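Local coordinates for protein galactitol-1-phosphate 5-dehydrogenase (Escherichia coli, PDB 4UEJ) that oxidises galactitol 1-phosphate to D-tagatose 6-phosphate with NAD+, as a zinc-containing homodimeric member of the alcohol dehydrogenase family, at residues A[147-152]-A[286-290]; A[174-178]-A[200-206]; A[217-221]-A[245-250]. All coordinates share one frame; numbering follows the deposited sequence. Where two conformers were deposited one is given.

Contact 1: residues A[147-152]-A[286-290]; sequences TVGLHA and SWMNY
The imidazole of His151 packs against the bent backbone of loop 286-290. The backbone N of Asn289 stands 4.3 Å above one face, towards the rim, Tyr290 N also lies over a face, and Asn289 CA makes an off-centre CH-pi contact 4.2 Å from the ring centroid. A water sits at the ring's edge, in its plane. Within the loop, Asn289 CG lies over a face of the Tyr290 ring. With CG anti to the backbone N (chi1 -177°), His151 reaches into the loop, bringing CE1 3.2 Å from Tyr290 O and CD2 equally close to Ser286 OG. Its nitrogens bond to carboxylates: ND1 to Glu298, NE2 to Glu280 of the second subunit. This pairing is likely to favour a protonated ring. A leucine here would probably leave Glu298 without its imidazole mate and cost Glu280 of the second subunit one of two bonds, that from Trp287 N remaining.

The edge water ties helix to loop, donating to Val148 O and to Met288 O (2.8 Å) and accepting from Ser286 OG (2.7 Å). At the other end, Asn289 ND2 donates to Thr147 OG1 over 2.8 Å. That bond is bent, 140° at the hydrogen, with OG1 24° out of the amide plane; OG1 also bonds to Glu144 O. ND2 makes a weak hydrogen bond to OE2 of Glu144, probably a ligand of the catalytic zinc, as in related enzymes. The contact thus joins the loop after the last strand of the Rossmann-type sheet to helix 143-155, beside the catalytic zinc site.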
# COMPACT_ATOMS: atom_id res chain seq x y z
N THR A 147 20.14 7.42 -4.44
CA THR A 147 19.04 8.10 -3.77
C THR A 147 17.69 7.47 -4.06
O THR A 147 16.76 7.71 -3.31
CB THR A 147 18.95 9.60 -4.12
OG1 THR A 147 18.67 9.77 -5.52
CG2 THR A 147 20.25 10.32 -3.72
N VAL A 148 17.56 6.70 -5.14
CA VAL A 148 16.30 6.01 -5.41
C VAL A 148 15.94 5.09 -4.23
O VAL A 148 14.82 5.17 -3.67
CB VAL A 148 16.38 5.20 -6.70
CG1 VAL A 148 15.13 4.38 -6.89
CG2 VAL A 148 16.58 6.13 -7.90
N GLY A 149 16.88 4.24 -3.86
CA GLY A 149 16.68 3.33 -2.75
C GLY A 149 16.55 4.07 -1.44
O GLY A 149 15.73 3.72 -0.61
N LEU A 150 17.36 5.12 -1.26
CA LEU A 150 17.31 5.89 -0.04
C LEU A 150 15.95 6.56 0.12
O LEU A 150 15.46 6.68 1.24
CB LEU A 150 18.40 6.96 -0.01
CG LEU A 150 19.82 6.40 0.16
CD1 LEU A 150 20.80 7.59 0.28
CD2 LEU A 150 19.90 5.55 1.40
N HIS A 151 15.37 7.00 -0.99
CA HIS A 151 14.06 7.65 -0.93
C HIS A 151 13.00 6.67 -0.46
O HIS A 151 12.16 7.02 0.37
CB HIS A 151 13.66 8.21 -2.30
CG HIS A 151 12.36 8.95 -2.26
ND1 HIS A 151 12.20 10.12 -1.55
CD2 HIS A 151 11.16 8.68 -2.83
CE1 HIS A 151 10.95 10.54 -1.68
NE2 HIS A 151 10.30 9.69 -2.46
N ALA A 152 13.05 5.45 -0.98
CA ALA A 152 12.13 4.40 -0.51
C ALA A 152 12.32 4.10 0.98
O ALA A 152 11.32 3.99 1.70
CB ALA A 152 12.30 3.14 -1.32
N SER A 286 6.70 4.68 -4.17
CA SER A 286 7.86 5.54 -4.11
C SER A 286 8.07 6.09 -5.51
O SER A 286 7.95 5.38 -6.50
CB SER A 286 9.11 4.77 -3.62
OG SER A 286 10.18 5.68 -3.38
N TRP A 287 8.33 7.39 -5.59
CA TRP A 287 8.48 7.98 -6.91
C TRP A 287 9.62 8.93 -6.86
O TRP A 287 9.67 9.85 -6.03
CB TRP A 287 7.20 8.70 -7.36
CG TRP A 287 7.26 9.12 -8.80
CD1 TRP A 287 7.13 10.39 -9.30
CD2 TRP A 287 7.48 8.27 -9.94
NE1 TRP A 287 7.25 10.38 -10.67
CE2 TRP A 287 7.46 9.09 -11.09
CE3 TRP A 287 7.67 6.90 -10.10
CZ2 TRP A 287 7.64 8.58 -12.37
CZ3 TRP A 287 7.85 6.39 -11.37
CH2 TRP A 287 7.83 7.24 -12.49
N MET A 288 10.57 8.68 -7.75
CA MET A 288 11.79 9.47 -7.86
C MET A 288 12.59 9.45 -6.57
O MET A 288 12.74 8.40 -5.94
CB MET A 288 11.46 10.89 -8.29
CG MET A 288 10.86 10.93 -9.68
SD MET A 288 10.94 12.55 -10.44
CE MET A 288 9.22 13.05 -10.40
N ASN A 289 13.17 10.58 -6.20
CA ASN A 289 14.16 10.55 -5.14
C ASN A 289 14.46 11.89 -4.47
O ASN A 289 15.62 12.25 -4.29
CB ASN A 289 15.46 9.95 -5.70
CG ASN A 289 15.73 10.31 -7.18
OD1 ASN A 289 14.87 10.17 -8.07
ND2 ASN A 289 16.94 10.75 -7.43
N TYR A 290 13.42 12.61 -4.09
CA TYR A 290 13.59 13.96 -3.58
C TYR A 290 12.77 14.19 -2.35
O TYR A 290 11.73 13.56 -2.15
CB TYR A 290 13.20 14.99 -4.65
CG TYR A 290 13.92 14.72 -5.93
CD1 TYR A 290 15.23 15.11 -6.10
CD2 TYR A 290 13.30 14.02 -6.96
CE1 TYR A 290 15.91 14.83 -7.25
CE2 TYR A 290 13.96 13.75 -8.12
CZ TYR A 290 15.28 14.16 -8.26
OH TYR A 290 15.97 13.89 -9.41
O HOH W 1 12.30 5.81 -5.03

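Contact 2: residues A[174-178]-A[200-206]; sequences LLAIQ and LAKSFGA
Gln178 spreads its side chain over one face of the Phe204 ring. The amide nitrogen NE2 stands 3.1 Å above the ring plane, over the centre, while the aliphatic CG makes a CH-pi contact nearer the ring's root, 4.2 Å from the centroid. The chain, extended beyond CG (chi2 -177°), runs inward from the ring's root and puts NE2 over the middle. The amide does not lie flat on the ring: the two planes are 50° apart. Its OE1 is bonded to the backbone N of Ser312. The opposite face of the ring takes Leu200 O, 3.4 Å above the plane and off towards the rim, and Leu174 CD2 comes in at the edge, 4.0 Å from Phe204 CD2.

Deeper in, Ile177 splits its branches. CD1 presses on Ala201 CB at 3.7 Å, whereas CG2 touches Phe204 CB and reaches the backbone N of Ala206. The turn that presents Phe204 is a Schellman motif ending helix 196-203: Ala206 N bonds back to Ala201 O, and Gly205 takes a phi of 112°, at which a side chain would be jammed against the preceding carbonyl.

Helices 171-182 and 196-203 pack here on one face of the Rossmann-type sheet, Ile177 and Ala201 both touching Ala190 of strand 187-192. No hydrogen bond joins the two segments. Cohesion therefore rests on apolar packing, and the amide nitrogen above the ring is consistent with a weak electrostatic attraction to its pi cloud.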
# COMPACT_ATOMS: atom_id res chain seq x y z
N LEU A 174 21.03 -3.50 -6.09
CA LEU A 174 22.30 -3.79 -5.45
C LEU A 174 22.73 -2.62 -4.57
O LEU A 174 23.29 -2.83 -3.51
CB LEU A 174 23.37 -4.10 -6.49
CG LEU A 174 23.13 -5.42 -7.22
CD1 LEU A 174 24.09 -5.58 -8.41
CD2 LEU A 174 23.30 -6.58 -6.24
N LEU A 175 22.49 -1.39 -5.03
CA LEU A 175 22.82 -0.22 -4.21
C LEU A 175 21.98 -0.22 -2.93
O LEU A 175 22.48 0.08 -1.85
CB LEU A 175 22.61 1.08 -4.99
CG LEU A 175 23.67 1.32 -6.09
CD1 LEU A 175 23.19 2.42 -7.04
CD2 LEU A 175 24.99 1.70 -5.49
N ALA A 176 20.70 -0.56 -3.08
CA ALA A 176 19.80 -0.61 -1.94
C ALA A 176 20.27 -1.62 -0.89
O ALA A 176 20.14 -1.38 0.31
CB ALA A 176 18.39 -0.95 -2.41
N ILE A 177 20.80 -2.75 -1.32
CA ILE A 177 21.38 -3.70 -0.38
C ILE A 177 22.48 -3.07 0.43
O ILE A 177 22.49 -3.17 1.66
CB ILE A 177 21.93 -4.93 -1.11
CG1 ILE A 177 20.77 -5.71 -1.73
CG2 ILE A 177 22.75 -5.79 -0.14
CD1 ILE A 177 21.22 -6.80 -2.68
N GLN A 178 23.41 -2.41 -0.26
CA GLN A 178 24.53 -1.76 0.39
C GLN A 178 24.07 -0.68 1.37
O GLN A 178 24.61 -0.57 2.47
CB GLN A 178 25.48 -1.16 -0.65
CG GLN A 178 26.06 -2.17 -1.61
CD GLN A 178 27.03 -1.53 -2.57
OE1 GLN A 178 27.64 -0.51 -2.26
NE2 GLN A 178 27.18 -2.11 -3.76
N LEU A 200 27.16 -11.61 -5.78
CA LEU A 200 27.49 -10.20 -5.60
C LEU A 200 26.66 -9.60 -4.48
O LEU A 200 27.17 -8.86 -3.62
CB LEU A 200 27.25 -9.44 -6.91
CG LEU A 200 28.01 -8.12 -7.06
CD1 LEU A 200 29.51 -8.35 -6.85
CD2 LEU A 200 27.77 -7.53 -8.45
N ALA A 201 25.37 -9.91 -4.47
CA ALA A 201 24.51 -9.40 -3.40
C ALA A 201 25.03 -9.82 -2.02
O ALA A 201 25.05 -9.03 -1.10
CB ALA A 201 23.05 -9.88 -3.61
N LYS A 202 25.46 -11.08 -1.89
CA LYS A 202 26.03 -11.54 -0.62
C LYS A 202 27.32 -10.78 -0.28
O LYS A 202 27.56 -10.48 0.89
CB LYS A 202 26.33 -13.05 -0.66
CG LYS A 202 25.10 -13.94 -0.86
CD LYS A 202 25.54 -15.31 -1.35
CE LYS A 202 24.35 -16.19 -1.65
NZ LYS A 202 23.88 -16.87 -0.42
N SER A 203 28.13 -10.46 -1.29
CA SER A 203 29.36 -9.71 -1.07
C SER A 203 29.08 -8.29 -0.58
O SER A 203 29.93 -7.66 0.05
CB SER A 203 30.21 -9.67 -2.35
OG SER A 203 29.77 -8.65 -3.23
N PHE A 204 27.88 -7.80 -0.89
CA PHE A 204 27.44 -6.48 -0.47
C PHE A 204 26.77 -6.51 0.89
O PHE A 204 26.33 -5.48 1.40
CB PHE A 204 26.47 -5.90 -1.50
CG PHE A 204 27.12 -5.52 -2.78
CD1 PHE A 204 28.47 -5.18 -2.81
CD2 PHE A 204 26.40 -5.48 -3.96
CE1 PHE A 204 29.09 -4.82 -4.00
CE2 PHE A 204 27.00 -5.11 -5.14
CZ PHE A 204 28.35 -4.78 -5.16
N GLY A 205 26.67 -7.70 1.46
CA GLY A 205 26.09 -7.82 2.79
C GLY A 205 24.75 -8.53 2.91
O GLY A 205 24.25 -8.64 4.03
N ALA A 206 24.17 -9.00 1.82
CA ALA A 206 22.94 -9.80 1.96
C ALA A 206 23.32 -11.09 2.67
O ALA A 206 24.30 -11.73 2.33
CB ALA A 206 22.29 -10.07 0.61

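Contact 3: residues A[217-221]-A[245-250]; sequences APQMQ and LAVEIA
The carbonyl oxygens of Glu248 and Ala250, over which Gln221 lays its amide, converge with that of Val247 on NZ of Lys279; the bond to Glu248 O is weak, those to Val247 O and Ala250 O are sound. The lysine thus caps the carboxyl end of helix 240-249 with a positive charge. Gln221 reaches this end alongside, its CG 3.3 Å from Ile249 O. Its first torsion, chi1 -126°, falls away from the staggered positions, a probable sign of mild strain in getting there. The amide does not bond to the helix end: OE1 faces another acceptor, Glu248 O, at 3.3 Å, and NE2 stays 3.6 Å from Ala250 O.

The axes of segments 217-221 and 245-249 approach to 9.2 Å and run 47° apart. Helix 217-223 carries the chain from edge strand 208-211 to strand 231-235, across the Rossmann-type sheet, and helix 240-249 follows that strand; Met220, Leu245 and Ile249 all rest on Ile191 of strand 187-192.

Ala217 is the small residue at the centre. Its single methyl, CB, touches three partners at once: Leu245 CD1 at 3.7 Å, Glu248 CB at the same distance, and Ile249 CG2. One turn further along the helix, Met220 crosses Leu245 at about a right angle, SD 4.0 Å from CD1 and the terminal methyl CE close to both leucine branches, while Met220 CB meets Ile249 CG2. Glu248 gives this packing its CB and then bends at chi2 (-68°), turning the carboxylate to helix 270-278, where OE1 forms a salt bridge with Lys275 and OE2 bonds to Thr272 OG1.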
# COMPACT_ATOMS: atom_id res chain seq x y z
N ALA A 217 7.26 -18.98 -3.94
CA ALA A 217 7.03 -18.08 -2.82
C ALA A 217 6.87 -18.82 -1.48
O ALA A 217 7.42 -18.37 -0.48
CB ALA A 217 5.82 -17.18 -3.08
N PRO A 218 6.13 -19.95 -1.45
CA PRO A 218 6.03 -20.62 -0.15
C PRO A 218 7.38 -21.12 0.35
O PRO A 218 7.63 -21.13 1.56
CB PRO A 218 5.10 -21.80 -0.43
CG PRO A 218 4.29 -21.37 -1.60
CD PRO A 218 5.21 -20.55 -2.44
N GLN A 219 8.25 -21.53 -0.56
CA GLN A 219 9.57 -21.97 -0.17
C GLN A 219 10.36 -20.83 0.43
O GLN A 219 11.07 -21.00 1.42
CB GLN A 219 10.31 -22.57 -1.36
CG GLN A 219 9.74 -23.91 -1.77
CD GLN A 219 10.39 -24.48 -3.00
OE1 GLN A 219 10.75 -23.75 -3.93
NE2 GLN A 219 10.56 -25.80 -3.02
N MET A 220 10.22 -19.65 -0.16
CA MET A 220 10.88 -18.47 0.38
C MET A 220 10.28 -18.08 1.73
O MET A 220 11.00 -17.71 2.66
CB MET A 220 10.78 -17.29 -0.58
CG MET A 220 11.43 -17.53 -1.92
SD MET A 220 11.24 -16.06 -2.93
CE MET A 220 11.60 -16.70 -4.56
N GLN A 221 8.96 -18.18 1.85
CA GLN A 221 8.32 -17.80 3.10
C GLN A 221 8.77 -18.72 4.22
O GLN A 221 8.91 -18.29 5.37
CB GLN A 221 6.79 -17.85 2.98
CG GLN A 221 6.14 -16.56 3.38
CD GLN A 221 4.63 -16.64 3.47
OE1 GLN A 221 3.98 -17.36 2.72
NE2 GLN A 221 4.06 -15.90 4.41
N LEU A 245 5.07 -11.58 -6.04
CA LEU A 245 5.95 -12.33 -5.15
C LEU A 245 6.08 -11.63 -3.80
O LEU A 245 6.03 -12.26 -2.74
CB LEU A 245 7.33 -12.51 -5.79
CG LEU A 245 8.33 -13.22 -4.88
CD1 LEU A 245 7.93 -14.67 -4.72
CD2 LEU A 245 9.73 -13.10 -5.47
N ALA A 246 6.23 -10.31 -3.85
CA ALA A 246 6.44 -9.54 -2.63
C ALA A 246 5.25 -9.72 -1.68
O ALA A 246 5.42 -9.93 -0.49
CB ALA A 246 6.64 -8.06 -2.98
N VAL A 247 4.04 -9.68 -2.23
CA VAL A 247 2.86 -9.86 -1.41
C VAL A 247 2.79 -11.28 -0.87
O VAL A 247 2.47 -11.50 0.30
CB VAL A 247 1.58 -9.55 -2.21
CG1 VAL A 247 0.33 -9.93 -1.39
CG2 VAL A 247 1.55 -8.07 -2.56
N GLU A 248 3.12 -12.25 -1.72
CA GLU A 248 3.05 -13.65 -1.30
C GLU A 248 4.07 -14.02 -0.21
O GLU A 248 3.77 -14.84 0.66
CB GLU A 248 3.23 -14.58 -2.51
CG GLU A 248 2.01 -14.56 -3.44
CD GLU A 248 0.78 -15.19 -2.79
OE1 GLU A 248 0.94 -16.05 -1.90
OE2 GLU A 248 -0.35 -14.83 -3.18
N ILE A 249 5.25 -13.42 -0.24
CA ILE A 249 6.25 -13.81 0.75
C ILE A 249 6.21 -12.97 1.99
O ILE A 249 6.78 -13.35 3.01
CB ILE A 249 7.69 -13.75 0.17
CG1 ILE A 249 8.12 -12.30 -0.09
CG2 ILE A 249 7.78 -14.62 -1.07
CD1 ILE A 249 9.55 -12.18 -0.55
N ALA A 250 5.50 -11.83 1.94
CA ALA A 250 5.57 -10.86 3.02
C ALA A 250 5.15 -11.45 4.37
O ALA A 250 4.25 -12.28 4.45
CB ALA A 250 4.71 -9.65 2.70

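How the contacts relate
Along the chain, contacts 2 and 3 follow one another inside the loop that contact 1 closes. Contact 1 lies at the active site: the Val148 side chain is about 5 Å from a zinc ion and about 4 Å from the bound glycerol. Its centre is 18 Å from that of contact 2, and helix 143-155 packs against helix 171-182 between them, Val148 on Ile172 and Leu150 on Cys179. The Leu174 side chain is already about 14 Å from the glycerol. Contacts 2 and 3, centres 20 Å apart, use successive residues of strand 187-192, Ala190 and Ile191, and so cover opposite faces of the sheet. The centre of contact 3 is about 24 Å from that of contact 1, with nearest atoms about 13 Å apart.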